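Local coordinates for kinesin-like protein KAR3 (PDB 1F9V) that probably hydrolyses ATP as a kinesin-family motor domain, coupling the nucleotide cycle to force along microtubules, and here holds ADP with magnesium, at residues Phe54-Lys58 with Asn339-Leu343; Ser96-Thr101 with Phe315-Ser319; Ile167-Gln171 with Tyr300-Tyr304. The protein carries 2 engineered substitutions. All coordinates share one frame; numbering follows the deposited sequence.

Contact 1. Residues Phe54-Lys58 with Asn339-Leu343; sequences FKFDK and NSTRL
Asn339 reaches across to the strand end through its amide: ND2 donates to Lys55 O at 3.0 Å. The approach is nearly head-on to the carbonyl, with a C=O...N angle of 168°, although the oxygen lies tilted from the plane of the amide. The same ND2 sits obliquely against the ring of Phe56, 3.6 Å from CD1. On the other branch, Asn339 OD1 takes a bond of 2.6 Å from a water that also donates to Asp57 OD2, an oxygen further bound by the backbone N of Val7.

From here the chain turns, Ser340 O accepting from Leu343 N. The contact thus ties the segment just after helix 325-338 of the kinesin motor domain to the edge strand of its three-stranded antiparallel sheet.

Arg342 runs out extended, its CG swung opposite the backbone N (chi1 156°), which carries the guanidinium to Asp57. NH2 meets Asp57 OD1 on the syn side at 2.7 Å with an N-H...O angle of 170°, the oxygen in the guanidinium plane. A second water bridges the same pair, donating to OD1 and accepting from Arg342 NH1. With an alanine at the Asp57 position, Arg342 would probably lose its anionic mate and be able to swing, and the Val7 amide would lose its acceptor. A bound ADP, whose pocket includes Arg6, lies about 5 Å from the Arg342 side chain at the nearest atoms.

Leu343 splays its two methyls along the strand backbone, CD1 3.7 Å from Phe56 C and CD2 3.7 Å from Lys55 O.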
loop_
_atom_site.group_PDB
_atom_site.type_symbol
_atom_site.label_atom_id
_atom_site.label_comp_id
_atom_site.label_asym_id
_atom_site.label_seq_id
_atom_site.Cartn_x
_atom_site.Cartn_y
_atom_site.Cartn_z
ATOM N N PHE A 54 -2.008 -20.294 2.928
ATOM C CA PHE A 54 -2.135 -19.116 2.081
ATOM C C PHE A 54 -0.958 -19.062 1.117
ATOM O O PHE A 54 0.146 -19.509 1.439
ATOM C CB PHE A 54 -2.148 -17.843 2.930
ATOM C CG PHE A 54 -3.205 -17.832 3.996
ATOM C CD1 PHE A 54 -4.510 -17.465 3.694
ATOM C CD2 PHE A 54 -2.899 -18.188 5.303
ATOM C CE1 PHE A 54 -5.503 -17.451 4.681
ATOM C CE2 PHE A 54 -3.878 -18.180 6.301
ATOM C CZ PHE A 54 -5.188 -17.810 5.988
ATOM N N LYS A 55 -1.203 -18.522 -0.073
ATOM C CA LYS A 55 -0.165 -18.376 -1.087
ATOM C C LYS A 55 -0.217 -16.944 -1.608
ATOM O O LYS A 55 -1.307 -16.409 -1.857
ATOM C CB LYS A 55 -0.388 -19.360 -2.238
ATOM C CG LYS A 55 0.057 -20.778 -1.909
ATOM C CD LYS A 55 -0.183 -21.739 -3.054
ATOM C CE LYS A 55 -0.836 -23.014 -2.540
ATOM N NZ LYS A 55 0.012 -24.211 -2.776
ATOM N N PHE A 56 0.958 -16.334 -1.753
ATOM C CA PHE A 56 1.080 -14.962 -2.231
ATOM C C PHE A 56 2.241 -14.868 -3.202
ATOM O O PHE A 56 2.975 -15.833 -3.398
ATOM C CB PHE A 56 1.298 -14.011 -1.048
ATOM C CG PHE A 56 0.181 -14.051 -0.035
ATOM C CD1 PHE A 56 -1.106 -13.642 -0.385
ATOM C CD2 PHE A 56 0.399 -14.543 1.251
ATOM C CE1 PHE A 56 -2.159 -13.726 0.522
ATOM C CE2 PHE A 56 -0.652 -14.632 2.173
ATOM C CZ PHE A 56 -1.933 -14.224 1.808
ATOM N N ASP A 57 2.410 -13.710 -3.826
ATOM C CA ASP A 57 3.496 -13.540 -4.776
ATOM C C ASP A 57 4.835 -13.567 -4.052
ATOM O O ASP A 57 5.855 -13.965 -4.615
ATOM C CB ASP A 57 3.307 -12.227 -5.544
ATOM C CG ASP A 57 2.081 -12.265 -6.439
ATOM O OD1 ASP A 57 2.133 -12.921 -7.497
ATOM O OD2 ASP A 57 1.057 -11.656 -6.078
ATOM N N LYS A 58 4.822 -13.152 -2.790
ATOM C CA LYS A 58 6.034 -13.143 -1.984
ATOM C C LYS A 58 5.674 -13.002 -0.520
ATOM O O LYS A 58 4.717 -12.313 -0.162
ATOM C CB LYS A 58 6.946 -11.982 -2.401
ATOM C CG LYS A 58 8.249 -11.896 -1.609
ATOM C CD LYS A 58 9.479 -12.352 -2.404
ATOM C CE LYS A 58 9.133 -13.044 -3.718
ATOM N NZ LYS A 58 10.226 -12.905 -4.735
ATOM N N ASN A 339 -5.961 -11.229 -3.930
ATOM C CA ASN A 339 -5.093 -11.972 -4.847
ATOM C C ASN A 339 -5.881 -12.008 -6.159
ATOM O O ASN A 339 -7.082 -12.275 -6.143
ATOM C CB ASN A 339 -4.914 -13.418 -4.366
ATOM C CG ASN A 339 -3.623 -13.641 -3.599
ATOM O OD1 ASN A 339 -2.642 -12.922 -3.774
ATOM N ND2 ASN A 339 -3.620 -14.662 -2.740
ATOM N N SER A 340 -5.231 -11.752 -7.289
ATOM C CA SER A 340 -5.948 -11.786 -8.564
ATOM C C SER A 340 -5.978 -13.202 -9.148
ATOM O O SER A 340 -5.297 -14.104 -8.644
ATOM C CB SER A 340 -5.305 -10.817 -9.564
ATOM O OG SER A 340 -4.221 -11.426 -10.239
ATOM N N THR A 341 -6.764 -13.397 -10.206
ATOM C CA THR A 341 -6.878 -14.707 -10.839
ATOM C C THR A 341 -5.606 -15.107 -11.577
ATOM O O THR A 341 -5.576 -16.086 -12.323
ATOM C CB THR A 341 -8.079 -14.759 -11.808
ATOM O OG1 THR A 341 -7.989 -13.688 -12.755
ATOM C CG2 THR A 341 -9.381 -14.637 -11.028
ATOM N N ARG A 342 -4.554 -14.329 -11.370
ATOM C CA ARG A 342 -3.264 -14.624 -11.961
ATOM C C ARG A 342 -2.659 -15.724 -11.078
ATOM O O ARG A 342 -1.901 -16.577 -11.539
ATOM C CB ARG A 342 -2.387 -13.371 -11.910
ATOM C CG ARG A 342 -0.896 -13.628 -11.955
ATOM C CD ARG A 342 -0.147 -12.390 -12.437
ATOM N NE ARG A 342 1.288 -12.485 -12.181
ATOM C CZ ARG A 342 1.817 -12.681 -10.978
ATOM N NH1 ARG A 342 3.133 -12.755 -10.839
ATOM N NH2 ARG A 342 1.028 -12.804 -9.913
ATOM N N LEU A 343 -3.048 -15.705 -9.808
ATOM C CA LEU A 343 -2.536 -16.634 -8.810
ATOM C C LEU A 343 -3.598 -17.569 -8.231
ATOM O O LEU A 343 -3.363 -18.769 -8.074
ATOM C CB LEU A 343 -1.880 -15.821 -7.683
ATOM C CG LEU A 343 -1.293 -16.497 -6.444
ATOM C CD1 LEU A 343 -0.204 -15.604 -5.863
ATOM C CD2 LEU A 343 -2.386 -16.735 -5.415
HETATM O O HOH W 1 4.292 -14.116 -8.414
HETATM O O HOH W 2 -1.672 -12.233 -6.088
#

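Contact 2. Residues Ser96-Thr101 with Phe315-Ser319; sequences SGKTFT and FVNIS. With MG (magnesium ion), chain B; ADP (adenosine-5'-diphosphate), chain C.
Asn317 and Thr101 supply the polar link between strand and helix. ND2 of Asn317 donates to Thr101 OG1 at 3.1 Å, a weak, bent bond. OG1 in turn donates to Gly97 O at 2.9 Å, and the backbone N of Thr101 reaches that carbonyl oxygen from the opposite face; Arg10 NH1 adds a further bond to OG1. A water joins the segments as well, accepting from Asn317 ND2 and donating to Ser96 O. The other end of the amide fares worse: Asn317 OD1 is buried without a partner, its near neighbour being Lys98 CG at 3.5 Å.

Van der Waals contact adds to this. In Thr101 a chi1 of -70° sets OG1 beside the backbone N and CG2 opposite it, and the methyl is turned over the face of Phe315, a CH-pi contact 4.1 Å from the ring centroid. Ser96 packs against Asn317, OG 3.4 Å from Asn317 CB, while OG itself bonds to Gln93 O.

The rest of the 96-101 segment binds ADP and magnesium. Backbone N atoms of Gly97 and Lys98 both donate to ADP O1B, joined by Lys98 NZ at 2.9 Å, while Thr99 N donates to ADP O2B and Phe100 N to ADP O1A. The Phe100 ring lies with one face against the adenine. Thr99 OG1 binds magnesium at 2.2 Å, beside O2B and four waters that complete six ligands. Amides wrapping a beta-phosphate, a lysine and a magnesium-binding threonine at a helix start are the signature of the Walker A P-loop, here backed by strand 311-318 of the central sheet.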
loop_
_atom_site.group_PDB
_atom_site.type_symbol
_atom_site.label_atom_id
_atom_site.label_comp_id
_atom_site.label_asym_id
_atom_site.label_seq_id
_atom_site.Cartn_x
_atom_site.Cartn_y
_atom_site.Cartn_z
ATOM N N SER A 96 1.004 -3.803 13.296
ATOM C CA SER A 96 1.569 -4.841 12.444
ATOM C C SER A 96 2.813 -4.428 11.652
ATOM O O SER A 96 3.571 -5.290 11.198
ATOM C CB SER A 96 0.496 -5.386 11.492
ATOM O OG SER A 96 0.024 -4.390 10.603
ATOM N N GLY A 97 3.017 -3.120 11.471
ATOM C CA GLY A 97 4.180 -2.639 10.739
ATOM C C GLY A 97 3.963 -1.845 9.451
ATOM O O GLY A 97 4.908 -1.661 8.688
ATOM N N LYS A 98 2.744 -1.369 9.201
ATOM C CA LYS A 98 2.464 -0.605 7.974
ATOM C C LYS A 98 3.340 0.643 7.823
ATOM O O LYS A 98 3.967 0.858 6.785
ATOM C CB LYS A 98 0.989 -0.179 7.933
ATOM C CG LYS A 98 0.011 -1.332 7.822
ATOM C CD LYS A 98 -1.446 -0.878 7.896
ATOM C CE LYS A 98 -1.728 -0.003 9.103
ATOM N NZ LYS A 98 -1.774 -0.773 10.380
ATOM N N THR A 99 3.373 1.469 8.858
ATOM C CA THR A 99 4.160 2.696 8.817
ATOM C C THR A 99 5.656 2.440 8.759
ATOM O O THR A 99 6.375 3.138 8.049
ATOM C CB THR A 99 3.838 3.578 10.011
ATOM O OG1 THR A 99 2.446 3.893 9.972
ATOM C CG2 THR A 99 4.636 4.874 9.965
ATOM N N PHE A 100 6.129 1.449 9.507
ATOM C CA PHE A 100 7.554 1.124 9.482
ATOM C C PHE A 100 7.926 0.735 8.057
ATOM O O PHE A 100 8.957 1.142 7.527
ATOM C CB PHE A 100 7.869 -0.050 10.420
ATOM C CG PHE A 100 9.336 -0.375 10.504
ATOM C CD1 PHE A 100 9.935 -1.215 9.566
ATOM C CD2 PHE A 100 10.125 0.169 11.511
ATOM C CE1 PHE A 100 11.303 -1.510 9.629
ATOM C CE2 PHE A 100 11.494 -0.119 11.583
ATOM C CZ PHE A 100 12.080 -0.960 10.638
ATOM N N THR A 101 7.060 -0.054 7.436
ATOM C CA THR A 101 7.285 -0.514 6.078
ATOM C C THR A 101 7.283 0.624 5.072
ATOM O O THR A 101 8.149 0.695 4.202
ATOM C CB THR A 101 6.214 -1.546 5.674
ATOM O OG1 THR A 101 6.426 -2.753 6.418
ATOM C CG2 THR A 101 6.279 -1.854 4.176
ATOM N N PHE A 315 0.254 -4.827 0.119
ATOM C CA PHE A 315 1.279 -5.227 1.074
ATOM C C PHE A 315 0.618 -5.515 2.423
ATOM O O PHE A 315 0.284 -4.591 3.164
ATOM C CB PHE A 315 2.299 -4.086 1.201
ATOM C CG PHE A 315 3.680 -4.541 1.542
ATOM C CD1 PHE A 315 4.003 -4.876 2.852
ATOM C CD2 PHE A 315 4.659 -4.640 0.564
ATOM C CE1 PHE A 315 5.292 -5.305 3.186
ATOM C CE2 PHE A 315 5.950 -5.066 0.886
ATOM C CZ PHE A 315 6.264 -5.399 2.202
ATOM N N VAL A 316 0.434 -6.793 2.746
ATOM C CA VAL A 316 -0.218 -7.156 3.998
ATOM C C VAL A 316 0.759 -7.445 5.133
ATOM O O VAL A 316 1.514 -8.421 5.110
ATOM C CB VAL A 316 -1.176 -8.349 3.795
ATOM C CG1 VAL A 316 -1.857 -8.711 5.105
ATOM C CG2 VAL A 316 -2.227 -7.984 2.750
ATOM N N ASN A 317 0.725 -6.560 6.123
ATOM C CA ASN A 317 1.580 -6.631 7.293
ATOM C C ASN A 317 0.917 -7.424 8.396
ATOM O O ASN A 317 -0.260 -7.222 8.695
ATOM C CB ASN A 317 1.865 -5.218 7.809
ATOM C CG ASN A 317 2.646 -4.388 6.818
ATOM O OD1 ASN A 317 2.093 -3.519 6.143
ATOM N ND2 ASN A 317 3.942 -4.650 6.724
ATOM N N ILE A 318 1.678 -8.327 9.010
ATOM C CA ILE A 318 1.142 -9.114 10.111
ATOM C C ILE A 318 2.163 -9.288 11.222
ATOM O O ILE A 318 3.375 -9.240 10.993
ATOM C CB ILE A 318 0.668 -10.521 9.662
ATOM C CG1 ILE A 318 1.815 -11.292 9.023
ATOM C CG2 ILE A 318 -0.526 -10.398 8.708
ATOM C CD1 ILE A 318 1.514 -12.778 8.875
ATOM N N SER A 319 1.651 -9.457 12.434
ATOM C CA SER A 319 2.491 -9.684 13.596
ATOM C C SER A 319 2.727 -11.195 13.673
ATOM O O SER A 319 1.891 -11.984 13.232
ATOM C CB SER A 319 1.770 -9.212 14.856
ATOM O OG SER A 319 2.195 -9.948 15.995
HETATM MG MG MG B . 0.987 3.355 11.501
HETATM P PB ADP C . 1.398 0.045 12.221
HETATM O O1B ADP C . 0.911 -1.097 11.406
HETATM O O2B ADP C . 1.759 1.295 11.281
HETATM O O3B ADP C . 0.422 0.417 13.277
HETATM P PA ADP C . 4.144 0.441 13.028
HETATM O O1A ADP C . 4.861 0.409 11.753
HETATM O O2A ADP C . 3.919 1.830 13.424
HETATM O O3A ADP C . 2.775 -0.330 12.888
HETATM O "O5'" ADP C . 4.994 -0.251 14.169
HETATM C "C5'" ADP C . 4.638 -1.350 15.011
HETATM C "C4'" ADP C . 5.891 -1.559 15.912
HETATM O "O4'" ADP C . 6.647 -2.615 15.306
HETATM C "C3'" ADP C . 6.844 -0.348 15.934
HETATM O "O3'" ADP C . 7.467 -0.163 17.216
HETATM C "C2'" ADP C . 7.878 -0.637 14.859
HETATM O "O2'" ADP C . 9.118 0.066 15.048
HETATM C "C1'" ADP C . 7.956 -2.157 14.892
HETATM N N9 ADP C . 8.214 -2.758 13.546
HETATM C C8 ADP C . 7.272 -2.927 12.598
HETATM N N7 ADP C . 7.808 -3.509 11.544
HETATM C C5 ADP C . 9.076 -3.722 11.784
HETATM C C6 ADP C . 10.127 -4.293 11.083
HETATM N N6 ADP C . 9.922 -4.777 9.853
HETATM N N1 ADP C . 11.373 -4.359 11.644
HETATM C C2 ADP C . 11.619 -3.885 12.883
HETATM N N3 ADP C . 10.607 -3.333 13.580
HETATM C C4 ADP C . 9.347 -3.234 13.079
HETATM O O HOH W 3 4.907 -6.401 9.095
HETATM O O HOH W 4 -0.357 2.969 9.780
HETATM O O HOH W 5 2.438 3.796 13.070
HETATM O O HOH W 6 -0.649 2.689 12.952
HETATM O O HOH W 7 0.460 5.489 11.716
#

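Contact 3. Residues Ile167-Gln171 with Tyr300-Tyr304; sequences IRHDQ and YLLQY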
loop_
_atom_site.group_PDB
_atom_site.type_symbol
_atom_site.label_atom_id
_atom_site.label_comp_id
_atom_site.label_asym_id
_atom_site.label_seq_id
_atom_site.Cartn_x
_atom_site.Cartn_y
_atom_site.Cartn_z
ATOM N N ILE A 167 -12.194 16.434 -5.666
ATOM C CA ILE A 167 -11.495 15.553 -6.578
ATOM C C ILE A 167 -11.867 15.942 -8.010
ATOM O O ILE A 167 -13.049 16.052 -8.346
ATOM C CB ILE A 167 -11.887 14.081 -6.335
ATOM C CG1 ILE A 167 -11.302 13.605 -5.003
ATOM C CG2 ILE A 167 -11.394 13.210 -7.470
ATOM C CD1 ILE A 167 -11.732 12.188 -4.610
ATOM N N ARG A 168 -10.852 16.150 -8.844
ATOM C CA ARG A 168 -11.055 16.528 -10.237
ATOM C C ARG A 168 -10.464 15.485 -11.160
ATOM O O ARG A 168 -9.250 15.423 -11.346
ATOM C CB ARG A 168 -10.394 17.877 -10.535
ATOM C CG ARG A 168 -10.968 19.042 -9.765
ATOM C CD ARG A 168 -11.899 19.878 -10.629
ATOM N NE ARG A 168 -12.206 21.156 -9.990
ATOM C CZ ARG A 168 -13.192 21.336 -9.111
ATOM N NH1 ARG A 168 -13.968 20.319 -8.770
ATOM N NH2 ARG A 168 -13.390 22.528 -8.558
ATOM N N HIS A 169 -11.323 14.654 -11.729
ATOM C CA HIS A 169 -10.882 13.632 -12.657
ATOM C C HIS A 169 -10.908 14.218 -14.067
ATOM O O HIS A 169 -11.934 14.745 -14.507
ATOM C CB HIS A 169 -11.814 12.425 -12.613
ATOM C CG HIS A 169 -11.731 11.632 -11.351
ATOM N ND1 HIS A 169 -10.537 11.156 -10.846
ATOM C CD2 HIS A 169 -12.697 11.192 -10.511
ATOM C CE1 HIS A 169 -10.774 10.456 -9.750
ATOM N NE2 HIS A 169 -12.078 10.462 -9.526
ATOM N N ASP A 170 -9.778 14.134 -14.760
ATOM C CA ASP A 170 -9.664 14.611 -16.134
ATOM C C ASP A 170 -9.777 13.368 -17.006
ATOM O O ASP A 170 -8.794 12.668 -17.238
ATOM C CB ASP A 170 -8.306 15.284 -16.355
ATOM C CG ASP A 170 -8.210 16.002 -17.699
ATOM O OD1 ASP A 170 -7.454 16.994 -17.781
ATOM O OD2 ASP A 170 -8.877 15.582 -18.669
ATOM N N GLN A 171 -10.988 13.091 -17.476
ATOM C CA GLN A 171 -11.247 11.918 -18.303
ATOM C C GLN A 171 -10.415 11.917 -19.582
ATOM O O GLN A 171 -10.244 10.880 -20.220
ATOM C CB GLN A 171 -12.742 11.840 -18.649
ATOM C CG GLN A 171 -13.670 12.435 -17.582
ATOM C CD GLN A 171 -14.007 13.901 -17.843
ATOM O OE1 GLN A 171 -13.269 14.807 -17.443
ATOM N NE2 GLN A 171 -15.129 14.137 -18.520
ATOM N N TYR A 300 -12.245 6.086 -5.143
ATOM C CA TYR A 300 -12.688 7.073 -6.121
ATOM C C TYR A 300 -11.508 7.957 -6.515
ATOM O O TYR A 300 -11.275 8.220 -7.694
ATOM C CB TYR A 300 -13.813 7.919 -5.536
ATOM C CG TYR A 300 -14.362 8.920 -6.518
ATOM C CD1 TYR A 300 -14.807 8.520 -7.777
ATOM C CD2 TYR A 300 -14.407 10.273 -6.201
ATOM C CE1 TYR A 300 -15.280 9.461 -8.709
ATOM C CE2 TYR A 300 -14.874 11.214 -7.116
ATOM C CZ TYR A 300 -15.306 10.802 -8.362
ATOM O OH TYR A 300 -15.731 11.743 -9.271
ATOM N N LEU A 301 -10.752 8.400 -5.520
ATOM C CA LEU A 301 -9.594 9.244 -5.771
ATOM C C LEU A 301 -8.565 8.549 -6.656
ATOM O O LEU A 301 -7.988 9.162 -7.556
ATOM C CB LEU A 301 -8.926 9.625 -4.447
ATOM C CG LEU A 301 -7.544 10.288 -4.554
ATOM C CD1 LEU A 301 -7.703 11.692 -5.110
ATOM C CD2 LEU A 301 -6.872 10.346 -3.191
ATOM N N LEU A 302 -8.351 7.259 -6.413
ATOM C CA LEU A 302 -7.336 6.497 -7.138
ATOM C C LEU A 302 -7.765 5.690 -8.354
ATOM O O LEU A 302 -6.963 4.942 -8.904
ATOM C CB LEU A 302 -6.631 5.547 -6.157
ATOM C CG LEU A 302 -6.010 6.201 -4.925
ATOM C CD1 LEU A 302 -5.471 5.120 -3.972
ATOM C CD2 LEU A 302 -4.890 7.145 -5.370
ATOM N N GLN A 303 -9.008 5.838 -8.790
ATOM C CA GLN A 303 -9.501 5.061 -9.916
ATOM C C GLN A 303 -8.617 4.988 -11.164
ATOM O O GLN A 303 -8.484 3.921 -11.753
ATOM C CB GLN A 303 -10.909 5.531 -10.300
ATOM C CG GLN A 303 -10.969 6.899 -10.953
ATOM C CD GLN A 303 -12.391 7.297 -11.303
ATOM O OE1 GLN A 303 -12.619 8.208 -12.109
ATOM N NE2 GLN A 303 -13.357 6.615 -10.698
ATOM N N TYR A 304 -8.015 6.103 -11.577
ATOM C CA TYR A 304 -7.166 6.083 -12.768
ATOM C C TYR A 304 -5.824 5.370 -12.539
ATOM O O TYR A 304 -5.164 4.958 -13.495
ATOM C CB TYR A 304 -6.907 7.509 -13.269
ATOM C CG TYR A 304 -8.110 8.171 -13.901
ATOM C CD1 TYR A 304 -9.049 7.424 -14.618
ATOM C CD2 TYR A 304 -8.310 9.548 -13.786
ATOM C CE1 TYR A 304 -10.162 8.037 -15.207
ATOM C CE2 TYR A 304 -9.415 10.171 -14.370
ATOM C CZ TYR A 304 -10.337 9.410 -15.078
ATOM O OH TYR A 304 -11.425 10.022 -15.661
HETATM O O HOH W 8 -15.335 14.288 -8.514
#
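Tyr300 OH and Ile167 O share one water, 2.7 Å from the hydroxyl and donating to the carbonyl oxygen at 2.9 Å; it bridges strand and helix at the hydroxyl end of the ring. The strand belongs to a small antiparallel pair, 167-170 with 175-178, that packs on helix 297-306 of the kinesin motor domain. Its place in the chain, after strands 130-141 and 144-147 of the central sheet, is consistent with the hairpin inserted there in kinesins. The axes of 167-170 and 300-304 approach to 9.0 Å and run in roughly the same direction.

His169 stands at the middle of an aromatic cluster with Tyr300 and Tyr304. Its edge, led by NE2 and CD2, points into the face of Tyr300 in a T-shaped pair, centroids 4.5 Å apart and planes at 89°. Gln303 lays its amide on one face of the imidazole, the planes only 16° apart, with OE1 over the ring centre; its CG, placed between the backbone N and the carbonyl carbon (chi1 71°), starts an extended chain that brings the amide there. Ile167 CG2 from its own strand lies on the opposite face, so the ring is sandwiched. Thr176 OG1 of the partner strand bonds to ND1, which fixes the rotation of the imidazole.

Apolar contact comes from Ile167, which puts CD1 3.7 Å from Tyr300 CD2 and 3.8 Å from Leu301 CB, fitting its tip between the Tyr300 ring and the Leu301 side chain. Tyr304, the third ring of the cluster, comes from the other end of the helix segment: CE2 approaches His169 CB at 3.7 Å, while beyond it Tyr304 OH rests 3.3 Å from Gln171 CA.

Followed from the N terminus, the chain opens contact 1 at 54-58, the end of the three-stranded sheet, then reaches 96-101 at the nucleotide and 167-171 in the small strand pair. The loops close in reverse order: 300-304 closes contact 3, tying the strand pair to helix 297-306; 315-319 closes contact 2, tying the phosphate-binding loop and the start of its helix to strand 311-318; 339-343 closes contact 1, tying the edge strand to the chain after helix 325-338. The three are nested, and none cross. Helix 297-306 is followed by strand 311-318, yet the centres of contacts 2 and 3 lie 27 Å apart, against 18 Å for contacts 1 and 2.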